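Local coordinates for HTH-type transcriptional regulator AscG (Escherichia coli, PDB 3BRQ), which represses the cryptic asc operon as a sequence-specific DNA-binding transcription factor of the LacI family, at residues B[64-69]-B[86-91]; B[22-27]-B[80-85]; B[92-97]-B[112-117]; B[118-123]-B[278-283]. All coordinates share one frame; numbering follows the deposited sequence.

Interaction 1 of 4, residues B[64-69]-B[86-91]. With SO4 (sulfate ion), chain F.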
loop_
_atom_site.group_PDB
_atom_site.type_symbol
_atom_site.label_atom_id
_atom_site.label_comp_id
_atom_site.label_asym_id
_atom_site.label_seq_id
_atom_site.Cartn_x
_atom_site.Cartn_y
_atom_site.Cartn_z
ATOM N N GLU B 64 -9.725 -5.705 22.027
ATOM C CA GLU B 64 -9.094 -6.715 22.852
ATOM C C GLU B 64 -7.772 -7.232 22.283
ATOM O O GLU B 64 -6.795 -7.403 23.023
ATOM C CB GLU B 64 -10.062 -7.896 23.115
ATOM C CG GLU B 64 -9.407 -9.083 23.920
ATOM C CD GLU B 64 -9.014 -8.737 25.350
ATOM O OE1 GLU B 64 -9.667 -7.852 25.969
ATOM O OE2 GLU B 64 -8.092 -9.416 25.887
ATOM N N GLU B 65 -7.711 -7.453 20.985
ATOM C CA GLU B 65 -6.467 -7.947 20.400
ATOM C C GLU B 65 -5.378 -6.834 20.286
ATOM O O GLU B 65 -4.182 -7.122 20.355
ATOM C CB GLU B 65 -6.750 -8.538 19.029
ATOM C CG GLU B 65 -7.290 -9.993 19.050
ATOM C CD GLU B 65 -8.058 -10.395 17.790
ATOM O OE1 GLU B 65 -8.698 -9.568 17.089
ATOM O OE2 GLU B 65 -8.054 -11.585 17.510
ATOM N N GLU B 66 -5.798 -5.572 20.098
ATOM C CA GLU B 66 -4.852 -4.463 20.118
ATOM C C GLU B 66 -4.186 -4.375 21.472
ATOM O O GLU B 66 -2.977 -4.269 21.533
ATOM C CB GLU B 66 -5.522 -3.139 19.733
ATOM C CG GLU B 66 -5.977 -3.068 18.257
ATOM C CD GLU B 66 -6.909 -1.887 17.983
ATOM O OE1 GLU B 66 -7.457 -1.299 18.972
ATOM O OE2 GLU B 66 -7.136 -1.549 16.795
ATOM N N ARG B 67 -4.979 -4.461 22.546
ATOM C CA ARG B 67 -4.454 -4.536 23.894
ATOM C C ARG B 67 -3.498 -5.741 24.148
ATOM O O ARG B 67 -2.402 -5.566 24.709
ATOM C CB ARG B 67 -5.638 -4.556 24.841
ATOM C CG ARG B 67 -5.326 -4.651 26.289
ATOM C CD ARG B 67 -6.595 -5.138 27.013
ATOM N NE ARG B 67 -7.458 -4.011 27.270
ATOM C CZ ARG B 67 -8.652 -3.766 26.728
ATOM N NH1 ARG B 67 -9.233 -4.591 25.860
ATOM N NH2 ARG B 67 -9.283 -2.655 27.096
ATOM N N GLN B 68 -3.888 -6.933 23.687
ATOM C CA GLN B 68 -3.049 -8.101 23.867
ATOM C C GLN B 68 -1.724 -7.961 23.116
ATOM O O GLN B 68 -0.704 -8.480 23.558
ATOM C CB GLN B 68 -3.740 -9.381 23.375
ATOM C CG GLN B 68 -4.872 -9.822 24.298
ATOM C CD GLN B 68 -5.700 -10.944 23.677
ATOM O OE1 GLN B 68 -5.343 -11.477 22.597
ATOM N NE2 GLN B 68 -6.817 -11.308 24.345
ATOM N N ALA B 69 -1.747 -7.298 21.974
ATOM C CA ALA B 69 -0.507 -7.123 21.139
ATOM C C ALA B 69 0.483 -6.170 21.842
ATOM O O ALA B 69 1.702 -6.353 21.793
ATOM C CB ALA B 69 -0.890 -6.559 19.773
ATOM N N ARG B 86 -7.220 1.031 15.705
ATOM C CA ARG B 86 -8.508 1.380 15.145
ATOM C C ARG B 86 -9.522 1.277 16.271
ATOM O O ARG B 86 -10.342 2.193 16.425
ATOM C CB ARG B 86 -8.953 0.440 13.992
ATOM C CG ARG B 86 -10.374 0.792 13.493
ATOM C CD ARG B 86 -10.728 0.287 12.139
ATOM N NE ARG B 86 -9.997 0.961 11.044
ATOM C CZ ARG B 86 -10.149 0.586 9.791
ATOM N NH1 ARG B 86 -11.021 -0.395 9.565
ATOM N NH2 ARG B 86 -9.477 1.178 8.775
ATOM N N PHE B 87 -9.480 0.191 17.059
ATOM C CA PHE B 87 -10.621 -0.154 17.940
ATOM C C PHE B 87 -10.587 0.358 19.394
ATOM O O PHE B 87 -11.658 0.646 19.968
ATOM C CB PHE B 87 -10.920 -1.668 17.891
ATOM C CG PHE B 87 -11.258 -2.163 16.506
ATOM C CD1 PHE B 87 -12.576 -2.037 16.002
ATOM C CD2 PHE B 87 -10.263 -2.670 15.678
ATOM C CE1 PHE B 87 -12.890 -2.459 14.723
ATOM C CE2 PHE B 87 -10.562 -3.097 14.371
ATOM C CZ PHE B 87 -11.839 -2.999 13.878
ATOM N N LEU B 88 -9.415 0.419 20.026
ATOM C CA LEU B 88 -9.357 0.838 21.434
ATOM C C LEU B 88 -9.952 2.230 21.610
ATOM O O LEU B 88 -9.693 3.086 20.792
ATOM C CB LEU B 88 -7.945 0.808 21.985
ATOM C CG LEU B 88 -7.329 -0.575 22.279
ATOM C CD1 LEU B 88 -5.785 -0.489 22.254
ATOM C CD2 LEU B 88 -7.799 -1.101 23.628
ATOM N N SER B 89 -10.762 2.433 22.644
ATOM C CA SER B 89 -11.291 3.768 22.929
ATOM C C SER B 89 -10.156 4.596 23.502
ATOM O O SER B 89 -9.190 4.071 24.055
ATOM C CB SER B 89 -12.407 3.691 23.945
ATOM O OG SER B 89 -11.864 3.315 25.174
ATOM N N VAL B 90 -10.243 5.905 23.348
ATOM C CA VAL B 90 -9.338 6.851 24.060
ATOM C C VAL B 90 -9.047 6.495 25.539
ATOM O O VAL B 90 -7.874 6.401 25.967
ATOM C CB VAL B 90 -9.853 8.313 23.836
ATOM C CG1 VAL B 90 -9.531 9.263 24.982
ATOM C CG2 VAL B 90 -9.279 8.817 22.512
ATOM N N ASP B 91 -10.117 6.279 26.304
ATOM C CA ASP B 91 -10.001 5.913 27.689
ATOM C C ASP B 91 -9.269 4.610 27.876
ATOM O O ASP B 91 -8.497 4.501 28.800
ATOM C CB ASP B 91 -11.378 5.813 28.348
ATOM C CG ASP B 91 -12.059 7.159 28.439
ATOM O OD1 ASP B 91 -11.338 8.172 28.543
ATOM O OD2 ASP B 91 -13.309 7.208 28.420
HETATM S S SO4 F . -8.076 4.210 10.836
HETATM O O1 SO4 F . -8.561 5.436 11.382
HETATM O O2 SO4 F . -8.029 3.186 11.913
HETATM O O3 SO4 F . -8.804 3.847 9.648
HETATM O O4 SO4 F . -6.755 4.504 10.292
#
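E66 of helix 63-75 grips the turn 86-88 at the C-terminal end of strand 80-84, where the N-terminal lobe of the fold borders an anion site. Three consecutive backbone N-H groups converging on one carboxylate are the evidence for the grip. F87 N donates almost in line to E66 OE2 (2.9 Å, 173°), which accepts through its syn lone pair, with a weak second branch to OE1. R86 N also reaches E66 OE2, at 2.8 Å, but lies 34° out of the carboxylate plane, whereas L88 N meets E66 OE1 at 2.8 Å, nearly along the C-O bond, though its N-H is bent away from the line. T27 OG1 is a further partner of OE2, so the buried acid is well supplied with donors. Its reach follows from a CG set anti to the carbonyl carbon (chi1 -68°) and an extended chain beyond.

The shaft of E66 lies against L88, with E66 CB 3.7 Å from L88 CD1. The other methyl, L88 CD2, sits over one face of the R67 guanidinium, toward its rim; that group forms a salt bridge with E92. The F87 ring turns its edge to the acid, F87 CD2 standing 3.5 Å from E66 OE2, while R86 CG rests over the centre of one ring face.

Beyond that carbon, R86 leads away and meets the sulfate edge-on, R86 NE to sulfate O2 at 3.1 Å and R86 NH2 to sulfate O3 at 2.9 Å. G33, Y84, S151 and T153 also hydrogen-bond the sulfate, probably an ion from the crystallisation liquor, in a location consistent with the effector cleft between the two lobes of LacI-type, periplasmic-binding-protein-like regulators.

Interaction 2 of 4, residues B[22-27]-B[80-85]. With SO4 (sulfate ion), chain F.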
loop_
_atom_site.group_PDB
_atom_site.type_symbol
_atom_site.label_atom_id
_atom_site.label_comp_id
_atom_site.label_asym_id
_atom_site.label_seq_id
_atom_site.Cartn_x
_atom_site.Cartn_y
_atom_site.Cartn_z
ATOM N N LEU B 22 12.156 -0.895 19.764
ATOM C CA LEU B 22 10.911 -0.135 19.641
ATOM C C LEU B 22 9.804 -1.027 19.084
ATOM O O LEU B 22 9.922 -1.624 18.002
ATOM C CB LEU B 22 11.073 1.054 18.679
ATOM C CG LEU B 22 11.240 2.471 19.186
ATOM C CD1 LEU B 22 11.839 3.353 18.109
ATOM C CD2 LEU B 22 9.839 3.025 19.618
ATOM N N GLY B 23 8.716 -1.106 19.823
ATOM C CA GLY B 23 7.586 -1.941 19.437
ATOM C C GLY B 23 6.497 -1.155 18.751
ATOM O O GLY B 23 6.069 -0.069 19.238
ATOM N N LEU B 24 5.988 -1.695 17.646
ATOM C CA LEU B 24 4.871 -1.075 16.929
ATOM C C LEU B 24 3.675 -2.021 16.932
ATOM O O LEU B 24 3.842 -3.217 16.662
ATOM C CB LEU B 24 5.253 -0.794 15.473
ATOM C CG LEU B 24 6.065 0.461 15.154
ATOM C CD1 LEU B 24 6.929 0.971 16.305
ATOM C CD2 LEU B 24 6.902 0.243 13.872
ATOM N N VAL B 25 2.475 -1.495 17.228
ATOM C CA VAL B 25 1.242 -2.329 17.181
ATOM C C VAL B 25 0.328 -1.632 16.148
ATOM O O VAL B 25 0.036 -0.450 16.303
ATOM C CB VAL B 25 0.469 -2.384 18.553
ATOM C CG1 VAL B 25 -0.868 -3.153 18.376
ATOM C CG2 VAL B 25 1.261 -3.128 19.559
ATOM N N VAL B 26 -0.101 -2.340 15.112
ATOM C CA VAL B 26 -0.914 -1.779 14.034
ATOM C C VAL B 26 -1.985 -2.812 13.664
ATOM O O VAL B 26 -1.706 -4.007 13.545
ATOM C CB VAL B 26 -0.101 -1.405 12.799
ATOM C CG1 VAL B 26 -0.986 -0.871 11.679
ATOM C CG2 VAL B 26 0.980 -0.373 13.161
ATOM N N THR B 27 -3.239 -2.334 13.615
ATOM C CA THR B 27 -4.400 -3.163 13.274
ATOM C C THR B 27 -4.314 -3.674 11.819
ATOM O O THR B 27 -3.860 -2.967 10.902
ATOM C CB THR B 27 -5.733 -2.375 13.579
ATOM O OG1 THR B 27 -5.670 -1.876 14.938
ATOM C CG2 THR B 27 -6.933 -3.284 13.561
ATOM N N ALA B 80 9.932 0.662 24.422
ATOM C CA ALA B 80 8.905 1.666 24.148
ATOM C C ALA B 80 7.902 1.117 23.136
ATOM O O ALA B 80 8.270 0.304 22.254
ATOM C CB ALA B 80 9.541 2.909 23.565
ATOM N N ILE B 81 6.653 1.603 23.209
ATOM C CA ILE B 81 5.627 1.134 22.256
ATOM C C ILE B 81 4.977 2.304 21.497
ATOM O O ILE B 81 4.651 3.343 22.091
ATOM C CB ILE B 81 4.548 0.304 23.000
ATOM C CG1 ILE B 81 5.203 -0.823 23.816
ATOM C CG2 ILE B 81 3.449 -0.285 22.022
ATOM C CD1 ILE B 81 5.594 -1.994 22.901
HETATM N N MSE B 82 4.792 2.151 20.193
HETATM C CA MSE B 82 3.895 3.056 19.443
HETATM C C MSE B 82 2.655 2.251 19.114
HETATM O O MSE B 82 2.754 1.261 18.402
HETATM C CB MSE B 82 4.515 3.542 18.129
HETATM C CG MSE B 82 3.536 4.515 17.336
HETATM SE SE MSE B 82 3.823 4.527 15.433
HETATM C CE MSE B 82 2.982 2.762 15.056
ATOM N N ILE B 83 1.482 2.671 19.619
ATOM C CA ILE B 83 0.241 1.968 19.237
ATOM C C ILE B 83 -0.500 2.783 18.153
ATOM O O ILE B 83 -0.707 3.967 18.310
ATOM C CB ILE B 83 -0.631 1.601 20.474
ATOM C CG1 ILE B 83 -2.043 1.129 20.096
ATOM C CG2 ILE B 83 -0.817 2.771 21.403
ATOM C CD1 ILE B 83 -2.060 -0.321 19.548
ATOM N N TYR B 84 -0.813 2.158 17.014
ATOM C CA TYR B 84 -1.757 2.767 16.077
ATOM C C TYR B 84 -3.097 1.961 16.032
ATOM O O TYR B 84 -3.224 1.016 15.283
ATOM C CB TYR B 84 -1.063 2.945 14.728
ATOM C CG TYR B 84 -1.920 3.426 13.574
ATOM C CD1 TYR B 84 -3.193 3.984 13.774
ATOM C CD2 TYR B 84 -1.441 3.296 12.260
ATOM C CE1 TYR B 84 -3.984 4.377 12.700
ATOM C CE2 TYR B 84 -2.196 3.723 11.188
ATOM C CZ TYR B 84 -3.457 4.282 11.428
ATOM O OH TYR B 84 -4.184 4.678 10.337
ATOM N N PRO B 85 -4.076 2.309 16.903
ATOM C CA PRO B 85 -5.240 1.484 17.075
ATOM C C PRO B 85 -6.458 1.976 16.274
ATOM O O PRO B 85 -6.724 3.209 16.188
ATOM C CB PRO B 85 -5.516 1.640 18.588
ATOM C CG PRO B 85 -5.141 3.001 18.875
ATOM C CD PRO B 85 -4.099 3.426 17.847
HETATM S S SO4 F . -8.076 4.210 10.836
HETATM O O1 SO4 F . -8.561 5.436 11.382
HETATM O O2 SO4 F . -8.029 3.186 11.913
HETATM O O3 SO4 F . -8.804 3.847 9.648
HETATM O O4 SO4 F . -6.755 4.504 10.292
HETATM O O HOH W 1 -4.010 0.500 12.900
HETATM O O HOH W 2 -3.044 -1.640 16.556
#
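V25 and I83 lie side by side and point the same way from neighbouring parallel strands, and their packing is tight: V25 CG1 is 3.3 Å from I83 CD1, less than a usual van der Waals separation. The torsions of I83 account for this: CG1 is anti to the backbone N (chi1 168°) and the next bond swings CD1 back to V25. On the same face G23 has no side chain, and I81 CD1 occupies the neighbourhood a beta carbon would need, 4.0 Å from G23 CA.

On the other face L24, V26, M82 and Y84 cross at a slant. Selenomethionine M82 bends at its last torsion, which brings M82 CE to 3.8 Å from L24 CG and also near V26 CG2. V26 CG2 also meets Y84 CB, at 4.2 Å. Y84 then carries its ring to the C-terminal ends of the strands, where Y84 OH donates to sulfate O4 at 2.6 Å and is hydrogen-bonded to I34 N; water 1 lies over the ring centre. A phenylalanine in its place would probably keep the ring packing but leave sulfate O4 and I34 N without this hydroxyl mate.

Four backbone bonds, from G23 N to A80 O through to Y84 N to V25 O, establish the parallel register, with the strand axes 17° apart. Past the last of them, waters 1 and 2 link Y84 O to T27. Strand 53-60 flanks 21-27 and strand 104-107 flanks 80-84; helices 36-49 and 255-270 pack on the L24 and M82 face, and helix 63-75 packs on the V25 and I81 face.

Interaction 3 of 4, residues B[92-97]-B[112-117]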
loop_
_atom_site.group_PDB
_atom_site.type_symbol
_atom_site.label_atom_id
_atom_site.label_comp_id
_atom_site.label_asym_id
_atom_site.label_seq_id
_atom_site.Cartn_x
_atom_site.Cartn_y
_atom_site.Cartn_z
ATOM N N GLU B 92 -9.548 3.613 27.039
ATOM C CA GLU B 92 -8.763 2.362 27.111
ATOM C C GLU B 92 -7.278 2.625 26.895
ATOM O O GLU B 92 -6.436 2.075 27.596
ATOM C CB GLU B 92 -9.266 1.335 26.113
ATOM C CG GLU B 92 -10.576 0.704 26.563
ATOM C CD GLU B 92 -11.204 -0.224 25.509
ATOM O OE1 GLU B 92 -11.416 0.181 24.348
ATOM O OE2 GLU B 92 -11.491 -1.378 25.871
ATOM N N ILE B 93 -6.955 3.482 25.932
ATOM C CA ILE B 93 -5.569 3.853 25.691
ATOM C C ILE B 93 -4.972 4.583 26.917
ATOM O O ILE B 93 -3.879 4.236 27.347
ATOM C CB ILE B 93 -5.398 4.627 24.358
ATOM C CG1 ILE B 93 -5.932 3.767 23.168
ATOM C CG2 ILE B 93 -3.898 4.948 24.130
ATOM C CD1 ILE B 93 -6.549 4.563 21.939
ATOM N N ASP B 94 -5.715 5.526 27.532
ATOM C CA ASP B 94 -5.201 6.207 28.713
ATOM C C ASP B 94 -4.913 5.177 29.836
ATOM O O ASP B 94 -3.913 5.269 30.556
ATOM C CB ASP B 94 -6.190 7.299 29.209
ATOM C CG ASP B 94 -6.022 8.643 28.477
ATOM O OD1 ASP B 94 -4.867 9.093 28.289
ATOM O OD2 ASP B 94 -7.061 9.267 28.111
ATOM N N ASP B 95 -5.780 4.179 29.969
ATOM C CA ASP B 95 -5.603 3.191 31.038
ATOM C C ASP B 95 -4.365 2.363 30.770
ATOM O O ASP B 95 -3.584 2.077 31.683
ATOM C CB ASP B 95 -6.826 2.291 31.144
ATOM C CG ASP B 95 -8.014 2.974 31.842
ATOM O OD1 ASP B 95 -7.839 4.023 32.474
ATOM O OD2 ASP B 95 -9.131 2.421 31.752
ATOM N N ILE B 96 -4.146 2.013 29.505
ATOM C CA ILE B 96 -2.939 1.271 29.168
ATOM C C ILE B 96 -1.712 2.053 29.596
ATOM O O ILE B 96 -0.847 1.505 30.285
ATOM C CB ILE B 96 -2.930 0.820 27.684
ATOM C CG1 ILE B 96 -3.890 -0.356 27.502
ATOM C CG2 ILE B 96 -1.541 0.313 27.221
ATOM C CD1 ILE B 96 -4.599 -0.359 26.199
ATOM N N ILE B 97 -1.653 3.335 29.234
ATOM C CA ILE B 97 -0.462 4.153 29.447
ATOM C C ILE B 97 -0.137 4.267 30.923
ATOM O O ILE B 97 1.044 4.159 31.334
ATOM C CB ILE B 97 -0.589 5.546 28.791
ATOM C CG1 ILE B 97 -0.522 5.406 27.253
ATOM C CG2 ILE B 97 0.542 6.451 29.273
ATOM C CD1 ILE B 97 -0.968 6.634 26.482
ATOM N N ARG B 112 -7.130 11.999 26.257
ATOM C CA ARG B 112 -7.808 12.908 27.178
ATOM C C ARG B 112 -6.892 13.241 28.351
ATOM O O ARG B 112 -6.558 14.407 28.579
ATOM C CB ARG B 112 -9.127 12.278 27.664
ATOM C CG ARG B 112 -10.014 13.207 28.526
ATOM C CD ARG B 112 -11.288 12.514 29.090
ATOM N NE ARG B 112 -11.828 11.451 28.231
ATOM C CZ ARG B 112 -12.398 11.628 27.038
ATOM N NH1 ARG B 112 -12.519 12.846 26.512
ATOM N NH2 ARG B 112 -12.831 10.571 26.346
ATOM N N LYS B 113 -6.496 12.214 29.094
ATOM C CA LYS B 113 -5.540 12.355 30.189
ATOM C C LYS B 113 -4.085 12.523 29.676
ATOM O O LYS B 113 -3.518 13.600 29.812
ATOM C CB LYS B 113 -5.700 11.201 31.175
ATOM C CG LYS B 113 -4.810 11.253 32.384
ATOM C CD LYS B 113 -4.989 9.967 33.202
ATOM C CE LYS B 113 -3.886 9.809 34.241
ATOM N NZ LYS B 113 -2.539 10.100 33.628
ATOM N N ASN B 114 -3.506 11.499 29.049
ATOM C CA ASN B 114 -2.094 11.558 28.628
ATOM C C ASN B 114 -1.875 12.150 27.241
ATOM O O ASN B 114 -1.330 11.490 26.334
ATOM C CB ASN B 114 -1.438 10.183 28.730
ATOM C CG ASN B 114 -1.574 9.562 30.107
ATOM O OD1 ASN B 114 -0.823 9.885 31.026
ATOM N ND2 ASN B 114 -2.517 8.632 30.247
ATOM N N SER B 115 -2.268 13.412 27.083
ATOM C CA SER B 115 -2.291 14.077 25.768
ATOM C C SER B 115 -0.913 14.259 25.149
ATOM O O SER B 115 -0.791 14.261 23.920
ATOM C CB SER B 115 -3.021 15.414 25.857
ATOM O OG SER B 115 -2.501 16.151 26.954
ATOM N N SER B 116 0.122 14.371 25.988
ATOM C CA SER B 116 1.512 14.454 25.511
ATOM C C SER B 116 2.042 13.143 24.893
ATOM O O SER B 116 3.054 13.136 24.188
ATOM C CB SER B 116 2.437 14.918 26.650
ATOM O OG SER B 116 2.446 13.946 27.706
ATOM N N HIS B 117 1.318 12.052 25.128
ATOM C CA HIS B 117 1.614 10.739 24.535
ATOM C C HIS B 117 0.927 10.540 23.176
ATOM O O HIS B 117 1.044 9.459 22.614
ATOM C CB HIS B 117 1.177 9.592 25.475
ATOM C CG HIS B 117 1.904 9.550 26.796
ATOM N ND1 HIS B 117 2.060 10.658 27.616
ATOM C CD2 HIS B 117 2.505 8.521 27.441
ATOM C CE1 HIS B 117 2.741 10.310 28.698
ATOM N NE2 HIS B 117 2.997 9.015 28.629
#
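D94 directs its side chain from helix 90-98 into the loop 112-117, and each of its atoms finds a partner there. D94 CB passes N114 ND2 at 4.0 Å. CG, turned anti to the carbonyl carbon (chi1 -85°), brings the carboxylate against K113 CB. At the tip, D94 OD1 takes two bonds from one residue: N114 N at 2.9 Å and N114 ND2 at 3.1 Å, both from the same face of the carboxylate. The backbone donor is nearly straight (171°) although it stands above that plane, and the carboxylate and amide planes are 54° apart. D94 OD2 accepts K113 N at 3.2 Å, likewise from above the plane, and a weak bond from R112 N. With an alanine here, the N-H groups of K113 and N114 would probably lose their carboxylate acceptor and the turn would be less firmly tied to the helix.

One helical turn further on, I97 and H117 slide past each other in opposite directions. I97 CG2 comes to 3.4 Å from H117 CD2, and I97 CD1 to 3.8 Å from H117 CB. The imidazole is bounded by N114 CB over one face, toward the rim, and it stacks with the ring of F275. D98, next along the helix, takes a second bond from N114 ND2 and a salt bridge from K113 NZ.

N114 is the centre of an inverse gamma turn. Through the N-H groups of R112, K113 and N114, a helix carboxylate ties helix 90-98 to the connection between parallel strands 104-107 and 118-119, at one edge of the Rossmann-like N-terminal lobe.

Interaction 4 of 4, residues B[118-123]-B[278-283]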
loop_
_atom_site.group_PDB
_atom_site.type_symbol
_atom_site.label_atom_id
_atom_site.label_comp_id
_atom_site.label_asym_id
_atom_site.label_seq_id
_atom_site.Cartn_x
_atom_site.Cartn_y
_atom_site.Cartn_z
ATOM N N SER B 118 0.230 11.543 22.637
ATOM C CA SER B 118 -0.320 11.387 21.268
ATOM C C SER B 118 0.265 12.221 20.156
ATOM O O SER B 118 0.701 13.372 20.356
ATOM C CB SER B 118 -1.833 11.425 21.192
ATOM O OG SER B 118 -2.372 12.398 22.026
ATOM N N VAL B 119 0.366 11.584 18.994
ATOM C CA VAL B 119 0.670 12.302 17.785
ATOM C C VAL B 119 -0.559 12.135 16.881
ATOM O O VAL B 119 -0.890 11.022 16.436
ATOM C CB VAL B 119 2.004 11.838 17.137
ATOM C CG1 VAL B 119 2.212 12.523 15.817
ATOM C CG2 VAL B 119 3.182 12.195 18.051
ATOM N N TRP B 120 -1.208 13.249 16.583
ATOM C CA TRP B 120 -2.459 13.181 15.896
ATOM C C TRP B 120 -2.663 14.282 14.846
ATOM O O TRP B 120 -2.052 15.349 14.904
ATOM C CB TRP B 120 -3.565 13.114 16.948
ATOM C CG TRP B 120 -4.339 14.337 17.144
ATOM C CD1 TRP B 120 -3.896 15.540 17.604
ATOM C CD2 TRP B 120 -5.726 14.485 16.887
ATOM N NE1 TRP B 120 -4.931 16.444 17.639
ATOM C CE2 TRP B 120 -6.069 15.821 17.202
ATOM C CE3 TRP B 120 -6.723 13.608 16.432
ATOM C CZ2 TRP B 120 -7.376 16.315 17.072
ATOM C CZ3 TRP B 120 -8.020 14.090 16.314
ATOM C CH2 TRP B 120 -8.335 15.427 16.627
ATOM N N CYS B 121 -3.504 13.976 13.867
ATOM C CA CYS B 121 -3.822 14.879 12.774
ATOM C C CYS B 121 -5.302 15.114 12.906
ATOM O O CYS B 121 -6.062 14.188 13.188
ATOM C CB CYS B 121 -3.504 14.234 11.423
ATOM S SG CYS B 121 -4.023 15.270 10.041
ATOM N N ASP B 122 -5.718 16.354 12.779
ATOM C CA ASP B 122 -7.126 16.679 12.976
ATOM C C ASP B 122 -7.835 16.386 11.656
ATOM O O ASP B 122 -8.013 17.272 10.866
ATOM C CB ASP B 122 -7.304 18.154 13.373
ATOM C CG ASP B 122 -8.701 18.448 13.862
ATOM O OD1 ASP B 122 -9.656 17.726 13.492
ATOM O OD2 ASP B 122 -8.850 19.419 14.633
ATOM N N HIS B 123 -8.176 15.118 11.409
ATOM C CA HIS B 123 -8.917 14.682 10.211
ATOM C C HIS B 123 -10.258 15.376 10.035
ATOM O O HIS B 123 -10.681 15.721 8.922
ATOM C CB HIS B 123 -9.195 13.175 10.277
ATOM C CG HIS B 123 -7.965 12.323 10.263
ATOM N ND1 HIS B 123 -7.034 12.371 9.240
ATOM C CD2 HIS B 123 -7.528 11.379 11.133
ATOM C CE1 HIS B 123 -6.087 11.485 9.483
ATOM N NE2 HIS B 123 -6.363 10.872 10.623
ATOM N N PRO B 278 2.225 18.301 22.543
ATOM C CA PRO B 278 2.052 17.791 21.174
ATOM C C PRO B 278 2.177 18.808 20.027
ATOM O O PRO B 278 1.393 19.762 19.958
ATOM C CB PRO B 278 0.608 17.247 21.202
ATOM C CG PRO B 278 -0.085 18.067 22.236
ATOM C CD PRO B 278 0.954 18.243 23.298
ATOM N N LYS B 279 3.148 18.611 19.139
ATOM C CA LYS B 279 3.054 19.178 17.787
ATOM C C LYS B 279 1.880 18.469 17.137
ATOM O O LYS B 279 1.984 17.277 16.859
ATOM C CB LYS B 279 4.309 18.863 16.959
ATOM C CG LYS B 279 5.444 19.851 17.118
ATOM C CD LYS B 279 6.573 19.604 16.109
ATOM C CE LYS B 279 7.623 20.716 16.215
ATOM N NZ LYS B 279 8.943 20.308 15.650
ATOM N N THR B 280 0.755 19.155 16.953
ATOM C CA THR B 280 -0.376 18.554 16.232
ATOM C C THR B 280 -0.311 18.891 14.732
ATOM O O THR B 280 0.399 19.815 14.302
ATOM C CB THR B 280 -1.767 18.966 16.779
ATOM O OG1 THR B 280 -1.943 20.374 16.581
ATOM C CG2 THR B 280 -1.929 18.610 18.273
ATOM N N PHE B 281 -1.084 18.134 13.962
ATOM C CA PHE B 281 -0.900 18.049 12.517
ATOM C C PHE B 281 -2.227 18.280 11.791
ATOM O O PHE B 281 -3.309 18.236 12.404
ATOM C CB PHE B 281 -0.262 16.701 12.155
ATOM C CG PHE B 281 1.140 16.538 12.691
ATOM C CD1 PHE B 281 2.236 16.887 11.924
ATOM C CD2 PHE B 281 1.366 16.078 13.990
ATOM C CE1 PHE B 281 3.550 16.755 12.424
ATOM C CE2 PHE B 281 2.690 15.939 14.495
ATOM C CZ PHE B 281 3.773 16.281 13.697
ATOM N N SER B 282 -2.118 18.589 10.501
ATOM C CA SER B 282 -3.251 18.869 9.622
ATOM C C SER B 282 -2.774 18.599 8.204
ATOM O O SER B 282 -1.602 18.801 7.876
ATOM C CB SER B 282 -3.698 20.341 9.750
ATOM O OG SER B 282 -2.565 21.223 9.675
ATOM N N GLY B 283 -3.682 18.137 7.367
ATOM C CA GLY B 283 -3.381 17.937 5.963
ATOM C C GLY B 283 -3.620 19.205 5.167
ATOM O O GLY B 283 -4.193 20.197 5.683
HETATM O O HOH W 3 -0.165 15.665 17.802
#
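The indole of W120 meets T280 at its edge: T280 CG2 lies in the ring plane, 3.7 Å from W120 CD1, and water 3 is in that plane too. The W120 and T280 side chains run alongside each other, pointing the same way. D122 CA stands over one face of the indole, offset toward the rim. For the F281 ring the edge is again the meeting place, with W120 O in plane, 3.6 Å from F281 CD2. V119 CG1 comes to the same ring obliquely, 3.7 Å from F281 CE2.

Between these rings the two backbones make a single bridge, C121 with F281. D122 N donates to F281 O at 3.1 Å (163°), from above the carbonyl plane, and F281 N gives W120 O a weak bond. Segment 118-123 carries the chain from the N-terminal lobe's sheet to helix 123-136, and segment 278-283 leads to strand 284-286 of the second sheet; they run side by side as crossover segments, consistent with the hinge between lobes in LacI-family proteins.

C121 SG is anti to the backbone N (chi1 175°), which places it 3.7 Å from S282 CA. C121 CB faces F281 CB at 4.1 Å, and M258 of helix 255-270 touches both residues. Water 3 also joins the two segments, accepting from W120 N and donating to K279 O. D122 caps the N-terminus of helix 123-136 through its bond to Q125 N.

Interaction 2 is the buried sheet core, mostly apolar on both faces and joined by backbone bonds. Interaction 1 lies at the end of that sheet and touches it, through T27 with E66 and V25 with A69; both also meet the same sulfate. Interaction 3 shares helix 90-98 with interaction 1, and the R67-E92 salt bridge connects them; in each a helix acid receives loop N-H groups, but interaction 3 is only partly buried. Interaction 4 is partly buried as well, reaches the same sheet as interaction 2 at its 118-119 edge, and relies on ring edges and a single bridge. It touches interaction 3 but stays about 8 Å from interaction 1, nearest atoms.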